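Local coordinates for protein concanavalin B (Canavalia ensiformis, PDB 6CAF) that may act as a carbohydrate-binding seed protein, built on the chitinase-like barrel of glycosyl hydrolase family 18, at residues A117-H131 against L162-I174. Sequence-based numbering, arbitrary orientation.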
ATOM      1  N   ALA A 117     -14.284   8.184   6.062  1.00 13.88           N
ATOM      2  CA  ALA A 117     -15.091   8.155   4.872  1.00 13.83           C
ATOM      3  C   ALA A 117     -16.476   8.787   5.082  1.00 14.07           C
ATOM      4  O   ALA A 117     -17.198   9.019   4.106  1.00 13.99           O
ATOM      5  CB  ALA A 117     -15.207   6.737   4.362  1.00 16.53           C
ATOM      6  N   CYS A 118     -16.811   9.050   6.352  1.00 14.61           N
ATOM      7  CA  CYS A 118     -17.939   9.910   6.776  1.00 15.06           C
ATOM      8  C   CYS A 118     -19.327   9.326   6.602  1.00 14.28           C
ATOM      9  O   CYS A 118     -20.076   9.202   7.572  1.00 16.29           O
ATOM     10  CB  CYS A 118     -17.864  11.292   6.034  1.00 15.52           C
ATOM     11  SG  CYS A 118     -19.333  12.358   6.211  1.00 20.15           S
ATOM     12  N   SER A 119     -19.717   9.110   5.355  1.00 12.87           N
ATOM     13  CA  SER A 119     -21.092   8.751   5.034  1.00 13.61           C
ATOM     14  C   SER A 119     -21.142   8.172   3.632  1.00 13.39           C
ATOM     15  O   SER A 119     -20.185   8.301   2.840  1.00 14.50           O
ATOM     16  CB  SER A 119     -22.006   9.972   5.085  1.00 14.95           C
ATOM     17  OG  SER A 119     -21.671  10.869   4.037  1.00 15.12           O
ATOM     18  N   ALA A 120     -22.283   7.610   3.274  1.00 13.55           N
ATOM     19  CA  ALA A 120     -22.428   7.097   1.937  1.00 14.02           C
ATOM     20  C   ALA A 120     -22.281   8.229   0.903  1.00 13.89           C
ATOM     21  O   ALA A 120     -21.716   8.047  -0.181  1.00 15.70           O
ATOM     22  CB  ALA A 120     -23.772   6.396   1.787  1.00 16.70           C
ATOM     23  N   ASP A 121     -22.786   9.409   1.238  1.00 13.06           N
ATOM     24  CA  ASP A 121     -22.732  10.527   0.314  1.00 12.77           C
ATOM     25  C   ASP A 121     -21.311  11.059   0.172  1.00 12.98           C
ATOM     26  O   ASP A 121     -20.849  11.330  -0.952  1.00 13.30           O
ATOM     27  CB  ASP A 121     -23.678  11.644   0.726  1.00 16.33           C
ATOM     28  CG  ASP A 121     -25.128  11.242   0.641  1.00 21.65           C
ATOM     29  OD1 ASP A 121     -25.476  10.199   0.040  1.00 21.73           O
ATOM     30  OD2 ASP A 121     -25.950  12.012   1.174  1.00 34.54           O
ATOM     31  N   TYR A 122     -20.617  11.216   1.297  1.00 12.10           N
ATOM     32  CA  TYR A 122     -19.256  11.703   1.209  1.00 12.12           C
ATOM     33  C   TYR A 122     -18.356  10.692   0.511  1.00 12.11           C
ATOM     34  O   TYR A 122     -17.400  11.056  -0.168  1.00 12.57           O
ATOM     35  CB  TYR A 122     -18.684  12.061   2.565  1.00 12.85           C
ATOM     36  CG  TYR A 122     -17.322  12.721   2.495  1.00 12.53           C
ATOM     37  CD1 TYR A 122     -17.179  14.027   2.093  1.00 14.34           C
ATOM     38  CD2 TYR A 122     -16.173  12.007   2.821  1.00 12.60           C
ATOM     39  CE1 TYR A 122     -15.934  14.627   2.027  1.00 14.67           C
ATOM     40  CE2 TYR A 122     -14.927  12.596   2.753  1.00 13.12           C
ATOM     41  CZ  TYR A 122     -14.822  13.905   2.367  1.00 13.19           C
ATOM     42  OH  TYR A 122     -13.569  14.485   2.377  1.00 14.69           O
ATOM     43  N   ALA A 123     -18.644   9.410   0.697  1.00 11.61           N
ATOM     44  CA  ALA A 123     -17.859   8.404  -0.003  1.00 11.59           C
ATOM     45  C   ALA A 123     -17.911   8.625  -1.504  1.00 10.99           C
ATOM     46  O   ALA A 123     -16.904   8.435  -2.186  1.00 11.95           O
ATOM     47  CB  ALA A 123     -18.354   7.008   0.360  1.00 13.53           C
ATOM     48  N   LYS A 124     -19.083   8.990  -2.036  1.00 11.24           N
ATOM     49  CA  LYS A 124     -19.160   9.326  -3.456  1.00 11.40           C
ATOM     50  C   LYS A 124     -18.396  10.608  -3.783  1.00 11.34           C
ATOM     51  O   LYS A 124     -17.614  10.656  -4.746  1.00 11.96           O
ATOM     52  CB  LYS A 124     -20.619   9.415  -3.901  1.00 12.80           C
ATOM     53  CG  LYS A 124     -20.833   9.864  -5.330  1.00 13.36           C
ATOM     54  CD  LYS A 124     -20.115   8.972  -6.321  1.00 13.16           C
ATOM     55  CE  LYS A 124     -20.501   9.339  -7.740  1.00 15.23           C
ATOM     56  NZ  LYS A 124     -19.674   8.602  -8.730  1.00 14.41           N
ATOM     57  N   ASP A 125     -18.567  11.641  -2.972  1.00 10.91           N
ATOM     58  CA  ASP A 125     -17.856  12.898  -3.186  1.00 11.30           C
ATOM     59  C   ASP A 125     -16.331  12.630  -3.208  1.00 11.53           C
ATOM     60  O   ASP A 125     -15.596  13.154  -4.053  1.00 11.52           O
ATOM     61  CB  ASP A 125     -18.120  13.901  -2.050  1.00 13.04           C
ATOM     62  CG  ASP A 125     -19.503  14.471  -1.989  1.00 16.26           C
ATOM     63  OD1 ASP A 125     -20.263  14.363  -2.945  1.00 17.42           O
ATOM     64  OD2 ASP A 125     -19.782  15.097  -0.937  1.00 20.17           O
ATOM     65  N   LEU A 126     -15.838  11.859  -2.243  1.00 10.74           N
ATOM     66  CA  LEU A 126     -14.422  11.592  -2.136  1.00 10.67           C
ATOM     67  C   LEU A 126     -13.941  10.735  -3.305  1.00 10.95           C
ATOM     68  O   LEU A 126     -12.851  10.969  -3.841  1.00 11.04           O
ATOM     69  CB  LEU A 126     -14.118  10.937  -0.783  1.00 11.60           C
ATOM     70  CG  LEU A 126     -12.650  10.690  -0.481  1.00 12.96           C
ATOM     71  CD1 LEU A 126     -11.841  11.962  -0.452  1.00 15.14           C
ATOM     72  CD2 LEU A 126     -12.485   9.914   0.818  1.00 14.22           C
ATOM     73  N   ALA A 127     -14.715   9.719  -3.681  1.00  9.90           N
ATOM     74  CA  ALA A 127     -14.314   8.927  -4.831  1.00 10.28           C
ATOM     75  C   ALA A 127     -14.184   9.797  -6.075  1.00 10.31           C
ATOM     76  O   ALA A 127     -13.235   9.655  -6.854  1.00 10.74           O
ATOM     77  CB  ALA A 127     -15.330   7.817  -5.048  1.00 11.06           C
ATOM     78  N   GLU A 128     -15.137  10.693  -6.280  1.00 10.70           N
ATOM     79  CA  GLU A 128     -15.082  11.605  -7.409  1.00 10.82           C
ATOM     80  C   GLU A 128     -13.875  12.521  -7.325  1.00 11.11           C
ATOM     81  O   GLU A 128     -13.195  12.763  -8.323  1.00 11.80           O
ATOM     82  CB  GLU A 128     -16.373  12.428  -7.507  1.00 12.08           C
ATOM     83  CG  GLU A 128     -17.563  11.609  -8.022  1.00 13.76           C
ATOM     84  CD  GLU A 128     -17.472  11.279  -9.494  1.00 15.72           C
ATOM     85  OE1 GLU A 128     -17.076  12.194 -10.289  1.00 19.01           O
ATOM     86  OE2 GLU A 128     -17.852  10.171  -9.920  1.00 15.64           O
ATOM     87  N   TYR A 129     -13.630  13.042  -6.135  1.00 11.09           N
ATOM     88  CA  TYR A 129     -12.439  13.871  -5.925  1.00 10.70           C
ATOM     89  C   TYR A 129     -11.159  13.120  -6.299  1.00 10.90           C
ATOM     90  O   TYR A 129     -10.282  13.655  -7.026  1.00 11.41           O
ATOM     91  CB  TYR A 129     -12.398  14.359  -4.479  1.00 11.87           C
ATOM     92  CG  TYR A 129     -11.045  14.902  -4.025  1.00 15.41           C
ATOM     93  CD1 TYR A 129     -10.653  16.171  -4.231  1.00 24.47           C
ATOM     94  CD2 TYR A 129     -10.164  14.044  -3.375  1.00 18.21           C
ATOM     95  CE1 TYR A 129      -9.379  16.617  -3.769  1.00 26.80           C
ATOM     96  CE2 TYR A 129      -8.946  14.422  -2.934  1.00 24.41           C
ATOM     97  CZ  TYR A 129      -8.534  15.693  -3.102  1.00 24.47           C
ATOM     98  OH  TYR A 129      -7.227  15.884  -2.579  1.00 25.03           O
ATOM     99  N   LEU A 130     -11.054  11.883  -5.817  1.00 10.30           N
ATOM    100  CA  LEU A 130      -9.877  11.104  -6.147  1.00 10.22           C
ATOM    101  C   LEU A 130      -9.745  10.900  -7.651  1.00 10.66           C
ATOM    102  O   LEU A 130      -8.648  11.000  -8.230  1.00 11.68           O
ATOM    103  CB  LEU A 130      -9.870   9.786  -5.396  1.00 10.87           C
ATOM    104  CG  LEU A 130      -9.770   9.920  -3.873  1.00 11.00           C
ATOM    105  CD1 LEU A 130     -10.063   8.606  -3.208  1.00 11.72           C
ATOM    106  CD2 LEU A 130      -8.402  10.413  -3.464  1.00 12.81           C
ATOM    107  N   HIS A 131     -10.870  10.627  -8.302  1.00 10.71           N
ATOM    108  CA  HIS A 131     -10.816  10.410  -9.714  1.00 11.07           C
ATOM    109  C   HIS A 131     -10.435  11.684 -10.499  1.00 11.02           C
ATOM    110  O   HIS A 131      -9.542  11.653 -11.354  1.00 12.17           O
ATOM    111  CB  HIS A 131     -12.143   9.843 -10.213  1.00 13.05           C
ATOM    112  CG  HIS A 131     -12.097   9.495 -11.646  1.00 13.62           C
ATOM    113  ND1 HIS A 131     -12.721  10.238 -12.612  1.00 18.44           N
ATOM    114  CD2 HIS A 131     -11.450   8.503 -12.290  1.00 14.19           C
ATOM    115  CE1 HIS A 131     -12.499   9.706 -13.794  1.00 21.32           C
ATOM    116  NE2 HIS A 131     -11.717   8.656 -13.627  1.00 16.97           N
ATOM    117  N   LEU A 162     -16.889   2.695   9.559  1.00 16.46           N
ATOM    118  CA  LEU A 162     -17.956   2.722   8.589  1.00 15.36           C
ATOM    119  C   LEU A 162     -17.501   3.371   7.283  1.00 15.04           C
ATOM    120  O   LEU A 162     -16.553   4.140   7.243  1.00 15.52           O
ATOM    121  CB  LEU A 162     -19.178   3.462   9.149  1.00 17.71           C
ATOM    122  CG  LEU A 162     -19.917   2.767  10.288  1.00 18.33           C
ATOM    123  CD1 LEU A 162     -21.107   3.615  10.704  1.00 22.42           C
ATOM    124  CD2 LEU A 162     -20.378   1.386   9.921  1.00 22.77           C
ATOM    125  N   ASN A 163     -18.222   3.048   6.215  1.00 12.85           N
ATOM    126  CA  ASN A 163     -18.149   3.738   4.941  1.00 12.20           C
ATOM    127  C   ASN A 163     -16.888   3.506   4.108  1.00 11.49           C
ATOM    128  O   ASN A 163     -16.816   3.993   3.000  1.00 12.13           O
ATOM    129  CB  ASN A 163     -18.445   5.229   5.093  1.00 13.02           C
ATOM    130  CG  ASN A 163     -19.854   5.458   5.572  1.00 14.53           C
ATOM    131  OD1 ASN A 163     -20.797   5.073   4.894  1.00 17.88           O
ATOM    132  ND2 ASN A 163     -20.001   5.984   6.771  1.00 15.96           N
ATOM    133  N   TRP A 164     -15.944   2.693   4.589  1.00 11.67           N
ATOM    134  CA  TRP A 164     -14.804   2.330   3.741  1.00 11.28           C
ATOM    135  C   TRP A 164     -15.247   1.416   2.609  1.00 10.77           C
ATOM    136  O   TRP A 164     -14.726   1.497   1.484  1.00 12.00           O
ATOM    137  CB  TRP A 164     -13.688   1.677   4.587  1.00 11.52           C
ATOM    138  CG  TRP A 164     -13.203   2.610   5.633  1.00 11.93           C
ATOM    139  CD1 TRP A 164     -13.422   2.515   6.962  1.00 13.85           C
ATOM    140  CD2 TRP A 164     -12.529   3.850   5.421  1.00 12.01           C
ATOM    141  NE1 TRP A 164     -12.929   3.612   7.592  1.00 13.59           N
ATOM    142  CE2 TRP A 164     -12.387   4.460   6.663  1.00 12.51           C
ATOM    143  CE3 TRP A 164     -12.033   4.517   4.279  1.00 12.66           C
ATOM    144  CZ2 TRP A 164     -11.754   5.697   6.814  1.00 13.01           C
ATOM    145  CZ3 TRP A 164     -11.418   5.720   4.427  1.00 13.30           C
ATOM    146  CH2 TRP A 164     -11.295   6.302   5.687  1.00 13.62           C
ATOM    147  N   ASP A 165     -16.211   0.544   2.893  1.00 11.55           N
ATOM    148  CA  ASP A 165     -16.838  -0.232   1.857  1.00 12.09           C
ATOM    149  C   ASP A 165     -17.518   0.652   0.836  1.00 11.40           C
ATOM    150  O   ASP A 165     -17.363   0.432  -0.365  1.00 12.21           O
ATOM    151  CB  ASP A 165     -17.786  -1.329   2.404  1.00 13.41           C
ATOM    152  CG  ASP A 165     -18.864  -0.817   3.327  1.00 14.55           C
ATOM    153  OD1 ASP A 165     -18.854   0.339   3.792  1.00 15.20           O
ATOM    154  OD2 ASP A 165     -19.749  -1.640   3.623  1.00 20.52           O
ATOM    155  N   ASN A 166     -18.221   1.674   1.269  1.00 11.33           N
ATOM    156  CA  ASN A 166     -18.861   2.580   0.332  0.50 11.44           C
ATOM    157  C   ASN A 166     -17.830   3.327  -0.529  1.00 11.72           C
ATOM    158  O   ASN A 166     -18.027   3.497  -1.725  1.00 12.53           O
ATOM    159  CB  ASN A 166     -19.775   3.557   1.082  0.50 12.01           C
ATOM    160  CG  ASN A 166     -20.991   2.871   1.646  0.50 13.61           C
ATOM    161  OD1 ASN A 166     -21.537   1.966   1.000  0.50 16.94           O
ATOM    162  ND2 ASN A 166     -21.420   3.277   2.852  0.50 15.71           N
ATOM    163  N   LEU A 167     -16.735   3.767   0.081  1.00 10.72           N
ATOM    164  CA  LEU A 167     -15.704   4.465  -0.691  1.00 10.49           C
ATOM    165  C   LEU A 167     -15.163   3.559  -1.785  1.00 10.43           C
ATOM    166  O   LEU A 167     -14.975   3.962  -2.953  1.00 11.54           O
ATOM    167  CB  LEU A 167     -14.609   4.955   0.239  1.00 10.94           C
ATOM    168  CG  LEU A 167     -13.453   5.677  -0.451  1.00 10.86           C
ATOM    169  CD1 LEU A 167     -13.886   6.885  -1.242  1.00 12.20           C
ATOM    170  CD2 LEU A 167     -12.380   6.059   0.565  1.00 12.15           C
ATOM    171  N   LEU A 168     -14.843   2.324  -1.399  1.00 10.47           N
ATOM    172  CA  LEU A 168     -14.361   1.357  -2.350  1.00 10.55           C
ATOM    173  C   LEU A 168     -15.383   1.098  -3.462  1.00 10.47           C
ATOM    174  O   LEU A 168     -15.022   1.081  -4.650  1.00 11.62           O
ATOM    175  CB  LEU A 168     -14.021   0.059  -1.622  1.00 11.04           C
ATOM    176  CG  LEU A 168     -13.571  -1.075  -2.516  1.00 12.05           C
ATOM    177  CD1 LEU A 168     -12.341  -0.718  -3.336  1.00 12.96           C
ATOM    178  CD2 LEU A 168     -13.350  -2.323  -1.663  1.00 12.60           C
ATOM    179  N   GLU A 169     -16.655   0.905  -3.086  1.00 10.89           N
ATOM    180  CA  GLU A 169     -17.717   0.691  -4.046  0.50 11.02           C
ATOM    181  C   GLU A 169     -17.806   1.835  -5.048  1.00 11.62           C
ATOM    182  O   GLU A 169     -17.960   1.628  -6.259  1.00 12.45           O
ATOM    183  CB  GLU A 169     -19.035   0.570  -3.304  0.50 10.70           C
ATOM    184  CG  GLU A 169     -20.247   0.466  -4.215  0.50 15.47           C
ATOM    185  CD  GLU A 169     -20.277  -0.801  -5.031  0.50 17.09           C
ATOM    186  OE1 GLU A 169     -19.770  -1.807  -4.519  0.50 18.19           O
ATOM    187  OE2 GLU A 169     -20.825  -0.779  -6.154  0.50 33.39           O
ATOM    188  N   GLU A 170     -17.729   3.056  -4.541  1.00 10.97           N
ATOM    189  CA  GLU A 170     -17.860   4.202  -5.412  1.00 11.28           C
ATOM    190  C   GLU A 170     -16.677   4.333  -6.374  1.00 10.91           C
ATOM    191  O   GLU A 170     -16.844   4.659  -7.550  1.00 11.99           O
ATOM    192  CB  GLU A 170     -18.085   5.497  -4.617  1.00 12.20           C
ATOM    193  CG  GLU A 170     -19.367   5.504  -3.799  1.00 12.90           C
ATOM    194  CD  GLU A 170     -20.689   5.378  -4.520  1.00 16.77           C
ATOM    195  OE1 GLU A 170     -20.747   5.393  -5.755  1.00 16.06           O
ATOM    196  OE2 GLU A 170     -21.711   5.273  -3.789  1.00 19.83           O
ATOM    197  N   LEU A 171     -15.468   4.059  -5.877  1.00 10.39           N
ATOM    198  CA  LEU A 171     -14.314   4.059  -6.758  1.00 10.63           C
ATOM    199  C   LEU A 171     -14.425   2.949  -7.813  1.00 11.02           C
ATOM    200  O   LEU A 171     -14.095   3.163  -8.982  1.00 12.36           O
ATOM    201  CB  LEU A 171     -13.014   3.916  -5.958  1.00 10.68           C
ATOM    202  CG  LEU A 171     -12.552   5.157  -5.261  1.00 11.57           C
ATOM    203  CD1 LEU A 171     -11.510   4.817  -4.203  1.00 12.30           C
ATOM    204  CD2 LEU A 171     -11.992   6.172  -6.234  1.00 12.58           C
ATOM    205  N   TYR A 172     -14.862   1.779  -7.377  1.00 10.99           N
ATOM    206  CA  TYR A 172     -15.017   0.678  -8.281  1.00 12.19           C
ATOM    207  C   TYR A 172     -16.026   0.990  -9.402  1.00 12.97           C
ATOM    208  O   TYR A 172     -15.818   0.689 -10.574  1.00 14.50           O
ATOM    209  CB  TYR A 172     -15.453  -0.548  -7.490  1.00 13.92           C
ATOM    210  CG  TYR A 172     -15.428  -1.737  -8.382  1.00 18.27           C
ATOM    211  CD1 TYR A 172     -14.220  -2.408  -8.644  1.00 22.79           C
ATOM    212  CD2 TYR A 172     -16.523  -2.166  -8.966  1.00 25.02           C
ATOM    213  CE1 TYR A 172     -14.164  -3.462  -9.518  1.00 23.68           C
ATOM    214  CE2 TYR A 172     -16.504  -3.254  -9.857  1.00 24.13           C
ATOM    215  CZ  TYR A 172     -15.311  -3.893 -10.106  1.00 27.13           C
ATOM    216  OH  TYR A 172     -15.181  -4.955 -10.964  1.00 30.42           O
ATOM    217  N   GLN A 173     -17.111   1.657  -9.035  1.00 12.02           N
ATOM    218  CA  GLN A 173     -18.117   2.014 -10.022  0.50 12.94           C
ATOM    219  C   GLN A 173     -17.582   3.038 -11.021  1.00 13.46           C
ATOM    220  O   GLN A 173     -17.867   2.953 -12.219  1.00 15.25           O
ATOM    221  CB  GLN A 173     -19.399   2.510  -9.350  0.50 14.96           C
ATOM    222  CG  GLN A 173     -20.164   1.418  -8.616  0.50 17.79           C
ATOM    223  CD  GLN A 173     -20.619   0.315  -9.540  0.50 27.61           C
ATOM    224  OE1 GLN A 173     -20.969   0.574 -10.689  0.50 29.05           O
ATOM    225  NE2 GLN A 173     -20.601  -0.923  -9.054  0.50 34.76           N
ATOM    226  N   ILE A 174     -16.809   3.999 -10.550  1.00 12.73           N
ATOM    227  CA  ILE A 174     -16.197   5.005 -11.410  1.00 13.34           C
ATOM    228  C   ILE A 174     -15.277   4.305 -12.427  1.00 13.44           C
ATOM    229  O   ILE A 174     -15.203   4.718 -13.588  1.00 14.80           O
ATOM    230  CB  ILE A 174     -15.446   6.082 -10.567  1.00 14.25           C
ATOM    231  CG1 ILE A 174     -16.434   7.017  -9.889  1.00 14.00           C
ATOM    232  CG2 ILE A 174     -14.473   6.875 -11.441  1.00 17.79           C
ATOM    233  CD1 ILE A 174     -15.788   7.821  -8.756  1.00 16.11           C
TER
HETATM  234  O   HOH W   1     -15.043   6.198   8.028  1.00 22.33           O
HETATM  235  O   HOH W   2     -21.808   5.401  -1.102  1.00 19.41           O
HETATM  236  O   HOH W   3     -19.314   5.932  -7.975  1.00 14.89           O
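A117 CB sits over one face of the W164 indole, 3.9 Å from the centroid of the six-membered ring (CH-pi). Water 1, above a face of that indole, links A117 N to L162 O. A117 O lies in plane at the edge of the Y122 ring. At the other end I174 CG2 rests on a face of the H131 imidazole, 3.7 Å from its centroid; H131 also stacks with Y178. CG2 stands anti to the backbone N, while CG1 lies beside that N (chi1 -74°). CG1 and CD1 run on to the K124-E128 salt bridge (NZ to OE2, 2.7 Å). I174 is thus a knob among K124, E128, A127 and H131. A127 is the reciprocal knob, its CB 3.6 Å from E170 CB. The N163 amide lies against S119. In one of its two conformers, N166 ND2 donates to N163 OD1 (2.8 Å) on a lone pair. With an alanine here the packing on S119 would probably be lost, and that conformer would lose its acceptor. The axes of helix segments 120-131 and 164-174 cross at -44° and come within 8.2 Å. Both are outer TIM-barrel helices; L167 and L171 touch F153 of strand 150-154, L126 and W164 F64 of strand 55-64.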